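Local coordinates for hypothetical protein, GDSL-like Lipase/Acylhydrolase family protein (Bacteroides uniformis, PDB 4M8K) that probably hydrolyses ester bonds as a GDSL-like lipase/acylhydrolase, although its natural substrate is not established, at residues V23-D28 and E62-R67; C88-E93 and G127-A132; S156-Y161 and Y189-I194. One frame throughout, in Å; residues are numbered along the deposited sequence. Where two conformers were deposited one is given.

Overall arrangement
The three contacts belong to one chain built on a five-stranded parallel sheet of the SGNH-hydrolase kind. Contact 1 sits near the middle, its centre about 8 Å from the centre of the chain, where strand 22-27 meets helix 64-71. Contact 3 reaches the same sheet at its edge strand 192-195; its centre lies about 18 Å from that of contact 1. Contact 2 joins two loops; its centre lies about 17 Å from the chain centre and, centre to centre, about 24 Å from contact 1 and about 21 Å from contact 3. No two contacts touch. D28 of contact 1 and N122, beside contact 2, belong to sequence blocks that form the active site in family relatives.

Contact 1 of 3, residues V23-D28 and E62-R67; sequences VSILGD and ETWWYR
I25 turns CG1 anti to its own carbonyl carbon (chi1 -60°), and W65 holds CG in the narrow place between backbone N and carbonyl carbon (chi1 50°), which sets the two side chains across each other at about a right angle. The touch is made by the end of the isoleucine: I25 CD1 lies 3.5 Å from W65 CB and 3.8 Å from W65 CG, approaching the indole obliquely. The second branch serves W64 instead, with I25 CG2 4.3 Å from W64 CZ2, again oblique to the ring. The tryptophans are also in contact, W65 CB sitting 3.6 Å above the plane of the W64 indole, over its centre, while W64 NE1 lies in plane at the edge of the W65 ring and hydrogen-bonds S31.

This is strand against helix in the flavodoxin-like α/β core of the GDSL (SGNH) family: strand 22-27 leads into the GDS signature, begun here by G27 and D28, and helix 64-71 lies against it. T63 is the N-cap of that helix; its OG1 accepts a weak bond from Y66 N at 3.4 Å and also rests 3.2 Å above the W65 ring plane, toward the rim. Helix 208-222 adds M211 and I214 against W64, and D215 forms a salt bridge with R67.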
# COMPACT_ATOMS: atom_id res chain seq x y z
N VAL A 23 -7.10 11.45 -1.79
CA VAL A 23 -6.55 10.09 -1.74
C VAL A 23 -5.10 10.14 -1.26
O VAL A 23 -4.23 10.84 -1.82
CB VAL A 23 -6.64 9.38 -3.13
CG1 VAL A 23 -6.01 8.02 -3.09
CG2 VAL A 23 -8.08 9.23 -3.60
N SER A 24 -4.85 9.36 -0.22
CA SER A 24 -3.50 9.09 0.20
C SER A 24 -3.18 7.59 0.04
O SER A 24 -4.08 6.73 0.09
CB SER A 24 -3.33 9.53 1.65
OG SER A 24 -3.19 10.94 1.81
N ILE A 25 -1.90 7.30 -0.17
CA ILE A 25 -1.38 5.94 -0.38
C ILE A 25 -0.32 5.65 0.68
O ILE A 25 0.52 6.51 0.93
CB ILE A 25 -0.77 5.82 -1.79
CG1 ILE A 25 -1.86 6.11 -2.85
CG2 ILE A 25 -0.19 4.42 -2.04
CD1 ILE A 25 -1.35 6.99 -3.96
N LEU A 26 -0.39 4.46 1.30
CA LEU A 26 0.65 3.91 2.17
C LEU A 26 1.14 2.65 1.46
O LEU A 26 0.42 1.65 1.40
CB LEU A 26 0.09 3.60 3.54
CG LEU A 26 1.07 3.13 4.59
CD1 LEU A 26 2.06 4.22 4.88
CD2 LEU A 26 0.37 2.70 5.87
N GLY A 27 2.30 2.75 0.81
CA GLY A 27 2.77 1.72 -0.13
C GLY A 27 4.23 1.38 -0.05
O GLY A 27 5.02 1.91 0.78
N ASP A 28 4.57 0.48 -0.95
CA ASP A 28 5.92 0.02 -1.17
C ASP A 28 6.37 0.41 -2.62
O ASP A 28 5.82 1.34 -3.19
CB ASP A 28 6.02 -1.48 -0.88
CG ASP A 28 5.11 -2.32 -1.77
OD1 ASP A 28 4.77 -1.92 -2.91
OD2 ASP A 28 4.71 -3.40 -1.30
N GLU A 62 2.01 6.70 -16.02
CA GLU A 62 1.78 5.26 -16.23
C GLU A 62 1.54 4.53 -14.91
O GLU A 62 1.13 3.38 -14.94
CB GLU A 62 2.98 4.62 -16.95
CG GLU A 62 3.17 5.08 -18.39
CD GLU A 62 4.59 4.95 -18.89
OE1 GLU A 62 5.53 4.76 -18.10
OE2 GLU A 62 4.76 5.02 -20.11
N THR A 63 1.82 5.16 -13.76
CA THR A 63 1.65 4.47 -12.46
C THR A 63 0.16 4.22 -12.17
O THR A 63 -0.68 5.03 -12.59
CB THR A 63 2.29 5.24 -11.27
OG1 THR A 63 1.61 6.49 -11.05
CG2 THR A 63 3.78 5.50 -11.54
N TRP A 64 -0.16 3.18 -11.40
CA TRP A 64 -1.54 2.79 -11.14
C TRP A 64 -2.26 3.92 -10.43
O TRP A 64 -3.43 4.16 -10.70
CB TRP A 64 -1.65 1.49 -10.32
CG TRP A 64 -1.26 1.59 -8.84
CD1 TRP A 64 -0.06 1.35 -8.31
CD2 TRP A 64 -2.12 1.96 -7.77
NE1 TRP A 64 -0.08 1.53 -6.93
CE2 TRP A 64 -1.34 1.95 -6.59
CE3 TRP A 64 -3.47 2.36 -7.70
CZ2 TRP A 64 -1.88 2.30 -5.33
CZ3 TRP A 64 -4.00 2.68 -6.48
CH2 TRP A 64 -3.19 2.69 -5.29
N TRP A 65 -1.57 4.60 -9.50
CA TRP A 65 -2.22 5.55 -8.58
C TRP A 65 -2.46 6.91 -9.23
O TRP A 65 -3.45 7.58 -8.92
CB TRP A 65 -1.44 5.68 -7.22
CG TRP A 65 -0.02 5.92 -7.39
CD1 TRP A 65 0.93 4.97 -7.56
CD2 TRP A 65 0.61 7.17 -7.60
NE1 TRP A 65 2.14 5.57 -7.85
CE2 TRP A 65 1.97 6.92 -7.85
CE3 TRP A 65 0.16 8.49 -7.57
CZ2 TRP A 65 2.90 7.95 -8.07
CZ3 TRP A 65 1.10 9.53 -7.77
CH2 TRP A 65 2.44 9.23 -8.00
N TYR A 66 -1.52 7.35 -10.07
CA TYR A 66 -1.63 8.57 -10.83
C TYR A 66 -2.80 8.44 -11.78
O TYR A 66 -3.64 9.35 -11.89
CB TYR A 66 -0.35 8.87 -11.58
CG TYR A 66 -0.39 10.19 -12.27
CD1 TYR A 66 -1.10 10.36 -13.45
CD2 TYR A 66 0.27 11.31 -11.74
CE1 TYR A 66 -1.15 11.57 -14.07
CE2 TYR A 66 0.22 12.53 -12.36
CZ TYR A 66 -0.50 12.65 -13.52
OH TYR A 66 -0.59 13.85 -14.14
N ARG A 67 -2.88 7.28 -12.43
CA ARG A 67 -3.98 6.94 -13.31
C ARG A 67 -5.26 6.95 -12.55
O ARG A 67 -6.24 7.59 -12.96
CB ARG A 67 -3.77 5.58 -13.97
CG ARG A 67 -2.75 5.60 -15.10
CD ARG A 67 -2.62 4.20 -15.72
NE ARG A 67 -3.90 3.67 -16.23
CZ ARG A 67 -4.35 3.83 -17.47
NH1 ARG A 67 -3.66 4.53 -18.36
NH2 ARG A 67 -5.48 3.30 -17.83

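Contact 2 of 3, residues C88-E93 and G127-A132; sequences CHTGYE and GAPIGA
T90 and A128 bring their backbones within 5.7 Å, CA to CA, although neither segment is regular helix or strand. G127 leaves helix 121-126 with positive phi (71°) in a Schellman motif, and the chain then extends through A128 and P129. C88 and T90 face it from the loop that follows strand 75-81. A128 CB is met by C88 SG at 3.6 Å and by T90 CB at 4.0 Å. T90 and P129 reach toward each other, both threonine branches coming against one proline carbon: P129 CD is 3.8 Å from T90 OG1 and 3.9 Å from T90 CG2. C88 holds SG between its backbone N and carbonyl carbon (chi1 74°), where it serves both A128 CB and T90 N, which donates to C88 SG at 3.6 Å and 151°. Putting an alanine at C88 would remove the sulfur, and T90 N would probably be left without that acceptor while a gap opened beside the A128 methyl. Across the contact the chemistry is mostly apolar (methyls, sulfur, proline carbons), with the T90 hydroxyl touching P129 while bonded to Y144 O, so it depends on close fit, and the buried T90 O finds no partner in the model.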
# COMPACT_ATOMS: atom_id res chain seq x y z
N CYS A 88 5.36 -5.26 8.69
CA CYS A 88 5.89 -5.54 10.00
C CYS A 88 7.34 -4.99 10.12
O CYS A 88 7.94 -4.56 9.10
CB CYS A 88 5.83 -7.06 10.34
SG CYS A 88 7.04 -8.08 9.48
N HIS A 89 7.90 -5.06 11.33
CA HIS A 89 9.26 -4.53 11.57
C HIS A 89 10.39 -5.44 11.11
O HIS A 89 11.54 -5.04 11.18
CB HIS A 89 9.48 -4.23 13.03
CG HIS A 89 8.57 -3.19 13.60
ND1 HIS A 89 8.32 -1.99 12.98
CD2 HIS A 89 7.88 -3.16 14.77
CE1 HIS A 89 7.53 -1.26 13.74
NE2 HIS A 89 7.27 -1.94 14.84
N THR A 90 10.10 -6.65 10.66
CA THR A 90 11.14 -7.53 10.14
C THR A 90 11.38 -7.30 8.66
O THR A 90 10.51 -7.55 7.84
CB THR A 90 10.79 -9.03 10.29
OG1 THR A 90 10.47 -9.34 11.66
CG2 THR A 90 11.94 -9.92 9.79
N GLY A 91 12.56 -6.85 8.31
CA GLY A 91 12.90 -6.74 6.88
C GLY A 91 13.67 -7.89 6.25
O GLY A 91 13.74 -9.00 6.79
N TYR A 92 14.30 -7.60 5.12
CA TYR A 92 15.11 -8.56 4.41
C TYR A 92 16.34 -8.95 5.21
O TYR A 92 16.99 -8.07 5.80
CB TYR A 92 15.55 -7.98 3.04
CG TYR A 92 14.39 -7.91 2.07
CD1 TYR A 92 14.02 -9.03 1.32
CD2 TYR A 92 13.61 -6.77 1.97
CE1 TYR A 92 12.91 -9.01 0.47
CE2 TYR A 92 12.51 -6.75 1.13
CZ TYR A 92 12.18 -7.85 0.36
OH TYR A 92 11.09 -7.81 -0.49
N GLU A 93 16.67 -10.25 5.17
CA GLU A 93 17.83 -10.83 5.86
C GLU A 93 17.73 -10.56 7.36
O GLU A 93 18.70 -10.21 8.00
CB GLU A 93 19.15 -10.27 5.32
CG GLU A 93 19.25 -10.12 3.81
CD GLU A 93 19.59 -11.39 3.08
OE1 GLU A 93 19.02 -12.46 3.41
OE2 GLU A 93 20.44 -11.32 2.18
N GLY A 127 10.28 -13.24 3.87
CA GLY A 127 10.08 -14.36 4.74
C GLY A 127 9.92 -13.94 6.19
O GLY A 127 10.36 -14.63 7.09
N ALA A 128 9.27 -12.81 6.42
CA ALA A 128 9.06 -12.33 7.77
C ALA A 128 8.17 -13.32 8.48
O ALA A 128 7.34 -13.95 7.85
CB ALA A 128 8.43 -10.93 7.75
N PRO A 129 8.39 -13.49 9.80
CA PRO A 129 7.59 -14.43 10.57
C PRO A 129 6.15 -14.04 10.55
O PRO A 129 5.84 -12.84 10.55
CB PRO A 129 8.17 -14.34 11.98
CG PRO A 129 8.96 -13.08 12.03
CD PRO A 129 9.39 -12.79 10.64
N ILE A 130 5.25 -15.01 10.48
CA ILE A 130 3.82 -14.72 10.35
C ILE A 130 3.15 -14.38 11.67
O ILE A 130 2.23 -13.54 11.73
CB ILE A 130 3.10 -15.90 9.69
CG1 ILE A 130 3.59 -16.04 8.27
CG2 ILE A 130 1.60 -15.69 9.66
CD1 ILE A 130 3.17 -14.91 7.35
N GLY A 131 3.59 -15.08 12.71
CA GLY A 131 3.06 -14.88 14.04
C GLY A 131 1.60 -15.25 14.17
O GLY A 131 1.10 -16.04 13.38
N ALA A 132 0.94 -14.64 15.15
CA ALA A 132 -0.46 -14.94 15.49
C ALA A 132 -1.37 -13.76 15.23
O ALA A 132 -0.96 -12.59 15.35
CB ALA A 132 -0.56 -15.35 16.95

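Contact 3 of 3, residues S156-Y161 and Y189-I194; sequences SLKQLY and YGIENI
The carbonyl oxygen of Y189 is approached by the end of the K158 side chain: K158 NZ makes the polar approach to Y189 O at 3.6 Å, while K158 CE at 3.4 Å and K158 CD at 3.7 Å are carbon contacts to the same oxygen. NZ at that distance is too far to count as a hydrogen bond, though its charge would probably still favour the carbonyl oxygen. The lysine gets there by folding over. Its chain runs out extended at first and then bends at its last two torsions (chi3 65°, chi4 59°), which brings CE and NZ back toward the backbone of Y189.

The apolar middle of the same side chain does the packing. K158 CD lies 3.9 Å from Y189 CB and 4.1 Å from Y189 CD1, coming to the phenol ring obliquely, and it stands 4.1 Å from I191 CD1. The one methylene group therefore bridges the two residues that flank G190. That glycine has positive phi (67°) and closes helix 176-189 with a Schellman motif, which turns the chain from Y189 toward I191 and strand 192-195.

Around this patch, Y189 also packs on C151, L154 and A155 of helix 146-160, and I191 on L154 and on I166 of strand 165-170. Further along, N193 OD1 takes hydrogen bonds from N168 and T170 on the neighbouring strand. Contact 3 lies at the surface, where the end of helix 146-160 meets the turn between a helix and the edge strand. Strand 165-170, helix 176-189 and strand 192-195 form a beta-alpha-beta crossover, the repeating unit of the three-layer alpha/beta/alpha fold of GDSL hydrolases.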
# COMPACT_ATOMS: atom_id res chain seq x y z
N SER A 156 -4.97 0.86 13.97
CA SER A 156 -4.45 2.23 14.14
C SER A 156 -4.90 3.21 13.08
O SER A 156 -5.23 4.34 13.43
CB SER A 156 -2.91 2.25 14.17
OG SER A 156 -2.43 1.43 15.21
N LEU A 157 -4.93 2.79 11.79
CA LEU A 157 -5.49 3.64 10.76
C LEU A 157 -6.95 4.01 11.04
O LEU A 157 -7.36 5.17 10.85
CB LEU A 157 -5.41 2.99 9.40
CG LEU A 157 -4.00 2.99 8.84
CD1 LEU A 157 -3.98 2.17 7.55
CD2 LEU A 157 -3.51 4.41 8.65
N LYS A 158 -7.75 3.04 11.48
CA LYS A 158 -9.15 3.30 11.80
C LYS A 158 -9.31 4.30 12.97
O LYS A 158 -10.21 5.11 12.94
CB LYS A 158 -9.91 2.00 12.11
CG LYS A 158 -10.27 1.22 10.85
CD LYS A 158 -10.77 -0.18 11.13
CE LYS A 158 -12.08 -0.23 11.89
NZ LYS A 158 -13.11 0.47 11.13
N GLN A 159 -8.42 4.27 13.95
CA GLN A 159 -8.47 5.22 15.06
C GLN A 159 -7.98 6.62 14.64
O GLN A 159 -8.62 7.63 14.96
CB GLN A 159 -7.69 4.68 16.26
CG GLN A 159 -7.64 5.66 17.40
CD GLN A 159 -7.20 5.02 18.70
OE1 GLN A 159 -6.08 5.23 19.17
NE2 GLN A 159 -8.08 4.20 19.27
N LEU A 160 -6.85 6.68 13.92
CA LEU A 160 -6.32 7.97 13.46
C LEU A 160 -7.23 8.68 12.42
O LEU A 160 -7.28 9.92 12.40
CB LEU A 160 -4.92 7.82 12.89
CG LEU A 160 -3.87 7.39 13.93
CD1 LEU A 160 -2.57 7.10 13.25
CD2 LEU A 160 -3.68 8.46 14.98
N TYR A 161 -7.85 7.91 11.52
CA TYR A 161 -8.66 8.49 10.42
C TYR A 161 -10.10 7.96 10.43
O TYR A 161 -10.49 7.18 9.54
CB TYR A 161 -7.96 8.20 9.08
CG TYR A 161 -6.50 8.59 9.11
CD1 TYR A 161 -6.14 9.91 9.06
CD2 TYR A 161 -5.51 7.64 9.27
CE1 TYR A 161 -4.82 10.28 9.12
CE2 TYR A 161 -4.16 7.99 9.35
CZ TYR A 161 -3.82 9.31 9.27
OH TYR A 161 -2.51 9.71 9.36
N TYR A 189 -11.59 -6.15 10.60
CA TYR A 189 -11.72 -4.71 10.75
C TYR A 189 -12.74 -4.06 9.80
O TYR A 189 -12.96 -2.85 9.87
CB TYR A 189 -10.33 -4.06 10.64
CG TYR A 189 -9.47 -4.32 11.89
CD1 TYR A 189 -9.69 -3.63 13.08
CD2 TYR A 189 -8.49 -5.29 11.87
CE1 TYR A 189 -8.88 -3.86 14.19
CE2 TYR A 189 -7.71 -5.56 12.98
CZ TYR A 189 -7.90 -4.83 14.13
OH TYR A 189 -7.11 -5.15 15.22
N GLY A 190 -13.44 -4.87 8.99
CA GLY A 190 -14.48 -4.34 8.10
C GLY A 190 -13.87 -3.46 7.02
O GLY A 190 -14.46 -2.49 6.63
N ILE A 191 -12.64 -3.75 6.63
CA ILE A 191 -11.98 -3.05 5.55
C ILE A 191 -12.04 -3.87 4.25
O ILE A 191 -11.63 -5.06 4.23
CB ILE A 191 -10.49 -2.84 5.88
CG1 ILE A 191 -10.27 -1.93 7.09
CG2 ILE A 191 -9.73 -2.32 4.65
CD1 ILE A 191 -11.00 -0.62 7.02
N GLU A 192 -12.50 -3.25 3.16
CA GLU A 192 -12.47 -3.91 1.83
C GLU A 192 -11.05 -4.26 1.38
O GLU A 192 -10.12 -3.43 1.42
CB GLU A 192 -13.14 -3.06 0.74
CG GLU A 192 -12.93 -3.54 -0.71
CD GLU A 192 -14.18 -4.01 -1.44
OE1 GLU A 192 -15.09 -3.17 -1.61
OE2 GLU A 192 -14.21 -5.19 -1.90
N ASN A 193 -10.90 -5.50 0.91
CA ASN A 193 -9.64 -6.01 0.47
C ASN A 193 -9.71 -6.24 -1.04
O ASN A 193 -10.50 -7.04 -1.48
CB ASN A 193 -9.31 -7.31 1.21
CG ASN A 193 -7.97 -7.86 0.86
OD1 ASN A 193 -7.04 -7.13 0.45
ND2 ASN A 193 -7.83 -9.16 0.99
N ILE A 194 -8.90 -5.52 -1.81
CA ILE A 194 -8.88 -5.63 -3.28
C ILE A 194 -7.86 -6.69 -3.63
O ILE A 194 -6.66 -6.51 -3.48
CB ILE A 194 -8.55 -4.29 -3.91
CG1 ILE A 194 -9.60 -3.28 -3.43
CG2 ILE A 194 -8.54 -4.39 -5.42
CD1 ILE A 194 -9.31 -1.83 -3.67